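Local coordinates for dehydrogenase (Chromobacterium violaceum, PDB 3Q2I), which probably oxidises the sugar ring of UDP-N-acetylglucosaminuronic acid with NAD as cofactor, a step toward 2,3-diacetamido-2,3-dideoxy-D-mannuronic acid, at residues R15-C21 against E40-D46; V206-Q210 against R346-L350. One frame throughout, in Å; residues are numbered along the deposited sequence.

Interaction 1: R15-C21 against E40-D46; sequences RFALVGC and ELIDVCD. With NAI (1,4-dihydronicotinamide adenine dinucleotide), chain B.
Asp46 OD2 is gripped from two directions: the backbone N of Cys21 donates to Asp46 OD2 across the contact at 2.6 Å, and the ribose hydroxyl O3B of NADH (NAI) donates to Asp46 OD2 at 2.5 Å. The amide comes to the anti side of OD2, 19° out of the carboxylate plane, while the other oxygen, Asp46 OD1, takes ribose O2B at 2.7 Å and also the backbone N of Asp48. With CG anti to the backbone N (chi1 -157°), the carboxylate swings over to the turn at Gly20 and Cys21, and these bonds fix its rotation. An acidic residue just past the end of the second strand and holding both adenosine ribose hydroxyls is the hallmark of NAD-binding Rossmann folds. Val19 CG2 lies against the adenine at C2A (3.4 Å) and beside Cys45 SG. Behind this site the strands run parallel. Gly20 N bonds Cys45 O at 2.8 Å, Leu18 N bonds Asp43 O, and Phe16 pairs through its N with Glu40 O and through its O with Ile42 N. Leu41 CD1 lies 4.0 Å from Leu18 CB, on the same face as Phe16. The two strands belong to a beta-alpha-beta unit: Leu18 and Leu41 pack on Phe29 of the connecting helix 25-34, Val44 meets Leu52 and Val56 of helix 49-59, and strand 78-81 pairs with the other edge of strand 14-19.

Interaction 2: V206-Q210 against R346-L350; sequences VESVQ and RRVSL
Within this chain, strand 348-349 is an outermost strand of the mixed sheet in the C-terminal alpha/beta domain, pairing antiparallel with 206-214. Val209 and Val348 make the hydrogen-bonded pair, Val209 N giving to Val348 O at 3.0 Å and Val348 N returning to Val209 O at 2.9 Å; Ser208 and Ser349 form the neighbouring non-hydrogen-bonded pair. Leu350 N reaches Glu207 O beyond them. A classic beta bulge sets Glu207 and Ser208 together opposite Lys231 of strand 225-232, and Glu207 is salt-bridged to that lysine. The side chains of Leu350 and Val206 meet at an angle, Leu350 CD1 4.1 Å from Val206 CG1, and both residues pack on Leu334 of helix 325-344. On the face opposite Val209 and Val348, Ser208 CB touches Ser349 OG (3.4 Å), while Ser208 OG bonds Tyr212 OH of a second subunit, which also packs on Gln210 and Arg347. The Arg347 side chain lies alongside that of Gln210, both heading the same way. The bend of Arg347 at chi3 (-74°) turns the guanidinium edge to the amide, and its NH2 and NE both donate to the single oxygen Gln210 OE1, at 2.7 and 2.8 Å, from one face of the amide plane.

How the interactions relate
Both contacts are largely buried pairings of strands, yet they serve different sheets: interaction 1 joins parallel strands inside the Rossmann sheet, interaction 2 antiparallel ones at the edge of the C-terminal sheet as counted within this chain. They share no element, lie on opposite sides of the chain's centre, and their nearest atoms are about 29 Å apart. Place and chemistry go together. In interaction 1 the C-terminal ends of the strands meet the dinucleotide, the Asp46 carboxylate bonds both to it and to the backbone, and no other protein chain of the assembly touches the two segments. Interaction 2 meets two further subunits, and its polar side chains bond partly within the chain, by the arginine-glutamine grip and salt bridges, and partly to other subunits.

Interaction 1: R15-C21 against E40-D46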
loop_
_atom_site.group_PDB
_atom_site.type_symbol
_atom_site.label_atom_id
_atom_site.label_comp_id
_atom_site.label_asym_id
_atom_site.label_seq_id
_atom_site.Cartn_x
_atom_site.Cartn_y
_atom_site.Cartn_z
ATOM N N ARG A 15 52.140 -12.648 7.544
ATOM C CA ARG A 15 51.813 -13.969 7.074
ATOM C C ARG A 15 50.370 -14.008 6.563
ATOM O O ARG A 15 49.476 -13.527 7.268
ATOM C CB ARG A 15 52.057 -14.979 8.182
ATOM C CG ARG A 15 53.544 -14.930 8.583
ATOM C CD ARG A 15 53.841 -15.858 9.723
ATOM N NE ARG A 15 53.432 -15.335 11.023
ATOM C CZ ARG A 15 53.813 -15.879 12.176
ATOM N NH1 ARG A 15 54.604 -16.943 12.164
ATOM N NH2 ARG A 15 53.410 -15.371 13.335
ATOM N N PHE A 16 50.194 -14.538 5.358
ATOM C CA PHE A 16 48.860 -14.693 4.728
ATOM C C PHE A 16 48.476 -16.157 4.555
ATOM O O PHE A 16 49.312 -17.025 4.262
ATOM C CB PHE A 16 48.896 -14.000 3.381
ATOM C CG PHE A 16 48.918 -12.491 3.458
ATOM C CD1 PHE A 16 47.729 -11.764 3.462
ATOM C CD2 PHE A 16 50.111 -11.790 3.623
ATOM C CE1 PHE A 16 47.756 -10.387 3.549
ATOM C CE2 PHE A 16 50.145 -10.412 3.702
ATOM C CZ PHE A 16 48.961 -9.702 3.692
ATOM N N ALA A 17 47.188 -16.480 4.705
ATOM C CA ALA A 17 46.687 -17.771 4.251
ATOM C C ALA A 17 45.574 -17.446 3.246
ATOM O O ALA A 17 44.997 -16.324 3.280
ATOM C CB ALA A 17 46.121 -18.588 5.395
ATOM N N LEU A 18 45.349 -18.349 2.295
ATOM C CA LEU A 18 44.315 -18.072 1.303
ATOM C C LEU A 18 43.375 -19.252 1.082
ATOM O O LEU A 18 43.792 -20.407 1.019
ATOM C CB LEU A 18 44.919 -17.611 -0.022
ATOM C CG LEU A 18 44.063 -17.406 -1.289
ATOM C CD1 LEU A 18 44.552 -16.289 -2.138
ATOM C CD2 LEU A 18 43.762 -18.672 -2.092
ATOM N N VAL A 19 42.074 -18.987 0.976
ATOM C CA VAL A 19 41.130 -20.065 0.700
ATOM C C VAL A 19 40.353 -19.774 -0.580
ATOM O O VAL A 19 39.875 -18.644 -0.782
ATOM C CB VAL A 19 40.178 -20.345 1.909
ATOM C CG1 VAL A 19 39.461 -19.094 2.354
ATOM C CG2 VAL A 19 39.233 -21.483 1.631
ATOM N N GLY A 20 40.330 -20.766 -1.459
ATOM C CA GLY A 20 39.741 -20.603 -2.796
ATOM C C GLY A 20 40.715 -20.313 -3.919
ATOM O O GLY A 20 40.999 -19.181 -4.289
ATOM N N CYS A 21 41.272 -21.400 -4.453
ATOM C CA CYS A 21 42.406 -21.248 -5.326
ATOM C C CYS A 21 41.877 -21.237 -6.768
ATOM O O CYS A 21 42.165 -22.154 -7.558
ATOM C CB CYS A 21 43.300 -22.488 -5.166
ATOM S SG CYS A 21 44.201 -22.459 -3.592
ATOM N N GLU A 40 54.528 -12.982 3.212
ATOM C CA GLU A 40 54.548 -14.304 2.617
ATOM C C GLU A 40 53.220 -15.049 2.728
ATOM O O GLU A 40 52.469 -14.886 3.696
ATOM C CB GLU A 40 55.634 -15.159 3.269
ATOM C CG GLU A 40 55.355 -15.470 4.732
ATOM C CD GLU A 40 56.609 -15.888 5.485
ATOM O OE1 GLU A 40 56.685 -15.618 6.708
ATOM O OE2 GLU A 40 57.500 -16.492 4.843
ATOM N N LEU A 41 52.973 -15.890 1.729
ATOM C CA LEU A 41 51.805 -16.756 1.705
ATOM C C LEU A 41 52.224 -18.139 2.185
ATOM O O LEU A 41 52.977 -18.832 1.497
ATOM C CB LEU A 41 51.231 -16.799 0.281
ATOM C CG LEU A 41 50.011 -17.699 0.092
ATOM C CD1 LEU A 41 48.784 -17.112 0.799
ATOM C CD2 LEU A 41 49.785 -17.676 -1.418
ATOM N N ILE A 42 51.726 -18.561 3.338
ATOM C CA ILE A 42 52.199 -19.769 3.990
ATOM C C ILE A 42 51.235 -20.947 3.940
ATOM O O ILE A 42 51.619 -22.077 4.241
ATOM C CB ILE A 42 52.624 -19.495 5.461
ATOM C CG1 ILE A 42 51.495 -18.755 6.197
ATOM C CG2 ILE A 42 53.827 -18.555 5.494
ATOM C CD1 ILE A 42 51.517 -18.922 7.716
ATOM N N ASP A 43 49.963 -20.709 3.579
ATOM C CA ASP A 43 49.001 -21.789 3.594
ATOM C C ASP A 43 47.908 -21.475 2.558
ATOM O O ASP A 43 47.540 -20.308 2.426
ATOM C CB ASP A 43 48.344 -21.869 4.970
ATOM C CG ASP A 43 49.301 -22.353 6.032
ATOM O OD1 ASP A 43 49.483 -23.594 6.114
ATOM O OD2 ASP A 43 49.854 -21.494 6.749
ATOM N N VAL A 44 47.494 -22.486 1.803
ATOM C CA VAL A 44 46.442 -22.318 0.789
ATOM C C VAL A 44 45.441 -23.441 0.965
ATOM O O VAL A 44 45.744 -24.532 1.476
ATOM C CB VAL A 44 46.946 -22.239 -0.668
ATOM C CG1 VAL A 44 47.697 -20.970 -0.924
ATOM C CG2 VAL A 44 47.769 -23.506 -1.059
ATOM N N CYS A 45 44.181 -23.169 0.579
ATOM C CA CYS A 45 43.119 -24.125 0.813
ATOM C C CYS A 45 42.182 -24.135 -0.400
ATOM O O CYS A 45 41.819 -23.068 -0.910
ATOM C CB CYS A 45 42.299 -23.722 2.044
ATOM S SG CYS A 45 40.838 -24.742 2.279
ATOM N N ASP A 46 41.835 -25.337 -0.858
ATOM C CA ASP A 46 40.802 -25.533 -1.881
ATOM C C ASP A 46 40.163 -26.906 -1.774
ATOM O O ASP A 46 40.846 -27.908 -1.464
ATOM C CB ASP A 46 41.314 -25.213 -3.296
ATOM C CG ASP A 46 40.183 -24.867 -4.264
ATOM O OD1 ASP A 46 39.250 -25.693 -4.373
ATOM O OD2 ASP A 46 40.224 -23.784 -4.877
HETATM P PA NAI B . 36.434 -19.378 -9.089
HETATM O O1A NAI B . 35.261 -20.241 -9.315
HETATM O O2A NAI B . 37.537 -19.244 -10.230
HETATM O O5B NAI B . 37.233 -19.743 -7.776
HETATM C C5B NAI B . 36.556 -20.731 -7.052
HETATM C C4B NAI B . 37.525 -21.321 -6.038
HETATM O O4B NAI B . 36.969 -21.527 -4.728
HETATM C C3B NAI B . 37.591 -22.686 -6.727
HETATM O O3B NAI B . 38.954 -23.083 -6.936
HETATM C C2B NAI B . 36.709 -23.606 -5.866
HETATM O O2B NAI B . 37.079 -24.978 -5.898
HETATM C C1B NAI B . 37.006 -22.959 -4.492
HETATM N N9A NAI B . 36.078 -23.344 -3.454
HETATM C C8A NAI B . 34.710 -23.407 -3.557
HETATM N N7A NAI B . 34.221 -23.722 -2.390
HETATM C C5A NAI B . 35.222 -23.783 -1.448
HETATM C C6A NAI B . 35.299 -24.087 -0.073
HETATM N N6A NAI B . 34.178 -24.361 0.683
HETATM N N1A NAI B . 36.507 -24.099 0.515
HETATM C C2A NAI B . 37.587 -23.851 -0.198
HETATM N N3A NAI B . 37.597 -23.562 -1.498
HETATM C C4A NAI B . 36.414 -23.551 -2.148
HETATM O O3 NAI B . 35.900 -17.907 -8.790
HETATM P PN NAI B . 36.660 -16.562 -8.865
HETATM O O1N NAI B . 36.372 -15.847 -10.155
HETATM O O2N NAI B . 38.151 -16.628 -8.456
HETATM O O5D NAI B . 35.838 -15.534 -7.906
HETATM C C5D NAI B . 36.254 -15.726 -6.573
HETATM C C4D NAI B . 35.774 -14.590 -5.676
HETATM O O4D NAI B . 36.503 -13.435 -6.123
HETATM C C3D NAI B . 34.288 -14.180 -5.884
HETATM O O3D NAI B . 33.831 -13.688 -4.623
HETATM C C2D NAI B . 34.370 -12.999 -6.859
HETATM O O2D NAI B . 33.318 -12.058 -6.661
HETATM C C1D NAI B . 35.718 -12.314 -6.489
HETATM N N1N NAI B . 36.303 -11.579 -7.587
HETATM C C2N NAI B . 36.698 -10.338 -7.394
HETATM C C3N NAI B . 37.203 -9.544 -8.431
HETATM C C7N NAI B . 37.674 -8.162 -8.191
HETATM O O7N NAI B . 37.721 -7.277 -9.025
HETATM N N7N NAI B . 38.099 -7.797 -6.945
HETATM C C4N NAI B . 37.181 -10.097 -9.727
HETATM C C5N NAI B . 36.857 -11.436 -9.858
HETATM C C6N NAI B . 36.409 -12.164 -8.786
#

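Interaction 2: V206-Q210 against R346-L350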
loop_
_atom_site.group_PDB
_atom_site.type_symbol
_atom_site.label_atom_id
_atom_site.label_comp_id
_atom_site.label_asym_id
_atom_site.label_seq_id
_atom_site.Cartn_x
_atom_site.Cartn_y
_atom_site.Cartn_z
ATOM N N VAL A 206 23.243 8.029 -0.117
ATOM C CA VAL A 206 22.058 7.811 -0.945
ATOM C C VAL A 206 20.831 7.803 -0.033
ATOM O O VAL A 206 20.840 7.258 1.089
ATOM C CB VAL A 206 22.192 6.493 -1.737
ATOM C CG1 VAL A 206 20.815 6.103 -2.364
ATOM C CG2 VAL A 206 23.338 6.611 -2.782
ATOM N N GLU A 207 19.765 8.429 -0.498
ATOM C CA GLU A 207 18.484 8.456 0.203
ATOM C C GLU A 207 17.606 7.276 -0.198
ATOM O O GLU A 207 17.152 6.539 0.671
ATOM C CB GLU A 207 17.723 9.747 -0.143
ATOM C CG GLU A 207 16.434 9.846 0.668
ATOM C CD GLU A 207 15.786 11.195 0.542
ATOM O OE1 GLU A 207 14.746 11.303 -0.123
ATOM O OE2 GLU A 207 16.371 12.171 1.042
ATOM N N SER A 208 17.501 7.010 -1.511
ATOM C CA SER A 208 16.599 5.920 -1.950
ATOM C C SER A 208 16.970 5.517 -3.379
ATOM O O SER A 208 17.668 6.292 -4.086
ATOM C CB SER A 208 15.120 6.306 -1.811
ATOM O OG SER A 208 14.779 7.373 -2.716
ATOM N N VAL A 209 16.492 4.337 -3.767
ATOM C CA VAL A 209 16.649 3.886 -5.144
ATOM C C VAL A 209 15.327 3.338 -5.649
ATOM O O VAL A 209 14.477 2.875 -4.878
ATOM C CB VAL A 209 17.736 2.779 -5.233
ATOM C CG1 VAL A 209 19.091 3.314 -4.757
ATOM C CG2 VAL A 209 17.319 1.530 -4.439
ATOM N N GLN A 210 15.218 3.285 -6.996
ATOM C CA GLN A 210 14.100 2.604 -7.678
ATOM C C GLN A 210 14.709 1.806 -8.827
ATOM O O GLN A 210 15.372 2.402 -9.678
ATOM C CB GLN A 210 13.175 3.648 -8.325
ATOM C CG GLN A 210 12.560 4.543 -7.292
ATOM C CD GLN A 210 12.006 5.856 -7.872
ATOM O OE1 GLN A 210 11.170 6.500 -7.257
ATOM N NE2 GLN A 210 12.488 6.252 -9.050
ATOM N N ARG A 346 9.165 -1.289 -6.047
ATOM C CA ARG A 346 8.900 -0.145 -5.155
ATOM C C ARG A 346 10.198 0.601 -4.835
ATOM O O ARG A 346 11.294 0.019 -4.903
ATOM C CB ARG A 346 8.297 -0.596 -3.832
ATOM C CG ARG A 346 9.199 -1.487 -3.020
ATOM C CD ARG A 346 8.580 -2.065 -1.733
ATOM N NE ARG A 346 9.419 -3.174 -1.276
ATOM C CZ ARG A 346 10.289 -3.105 -0.269
ATOM N NH1 ARG A 346 10.392 -1.965 0.397
ATOM N NH2 ARG A 346 11.049 -4.156 0.048
ATOM N N ARG A 347 10.047 1.882 -4.499
ATOM C CA ARG A 347 11.169 2.693 -4.032
ATOM C C ARG A 347 11.615 2.130 -2.706
ATOM O O ARG A 347 10.820 1.837 -1.830
ATOM C CB ARG A 347 10.674 4.148 -3.853
ATOM C CG ARG A 347 11.751 5.158 -3.397
ATOM C CD ARG A 347 11.189 6.603 -3.217
ATOM N NE ARG A 347 10.960 7.169 -4.563
ATOM C CZ ARG A 347 10.585 8.430 -4.852
ATOM N NH1 ARG A 347 10.452 9.355 -3.913
ATOM N NH2 ARG A 347 10.404 8.824 -6.118
ATOM N N VAL A 348 12.943 1.985 -2.555
ATOM C CA VAL A 348 13.463 1.470 -1.257
ATOM C C VAL A 348 14.395 2.520 -0.687
ATOM O O VAL A 348 15.319 3.004 -1.384
ATOM C CB VAL A 348 14.258 0.153 -1.469
ATOM C CG1 VAL A 348 14.928 -0.225 -0.159
ATOM C CG2 VAL A 348 13.301 -0.950 -1.851
ATOM N N SER A 349 14.124 2.916 0.571
ATOM C CA SER A 349 14.901 3.996 1.184
ATOM C C SER A 349 15.871 3.478 2.244
ATOM O O SER A 349 15.740 2.374 2.769
ATOM C CB SER A 349 13.979 5.037 1.830
ATOM O OG SER A 349 13.129 5.558 0.806
ATOM N N LEU A 350 16.911 4.287 2.469
ATOM C CA LEU A 350 18.043 3.935 3.348
ATOM C C LEU A 350 18.005 4.830 4.588
ATOM O O LEU A 350 17.447 5.911 4.586
ATOM C CB LEU A 350 19.354 4.196 2.629
ATOM C CG LEU A 350 19.563 3.331 1.384
ATOM C CD1 LEU A 350 20.909 3.592 0.856
ATOM C CD2 LEU A 350 19.388 1.827 1.628
#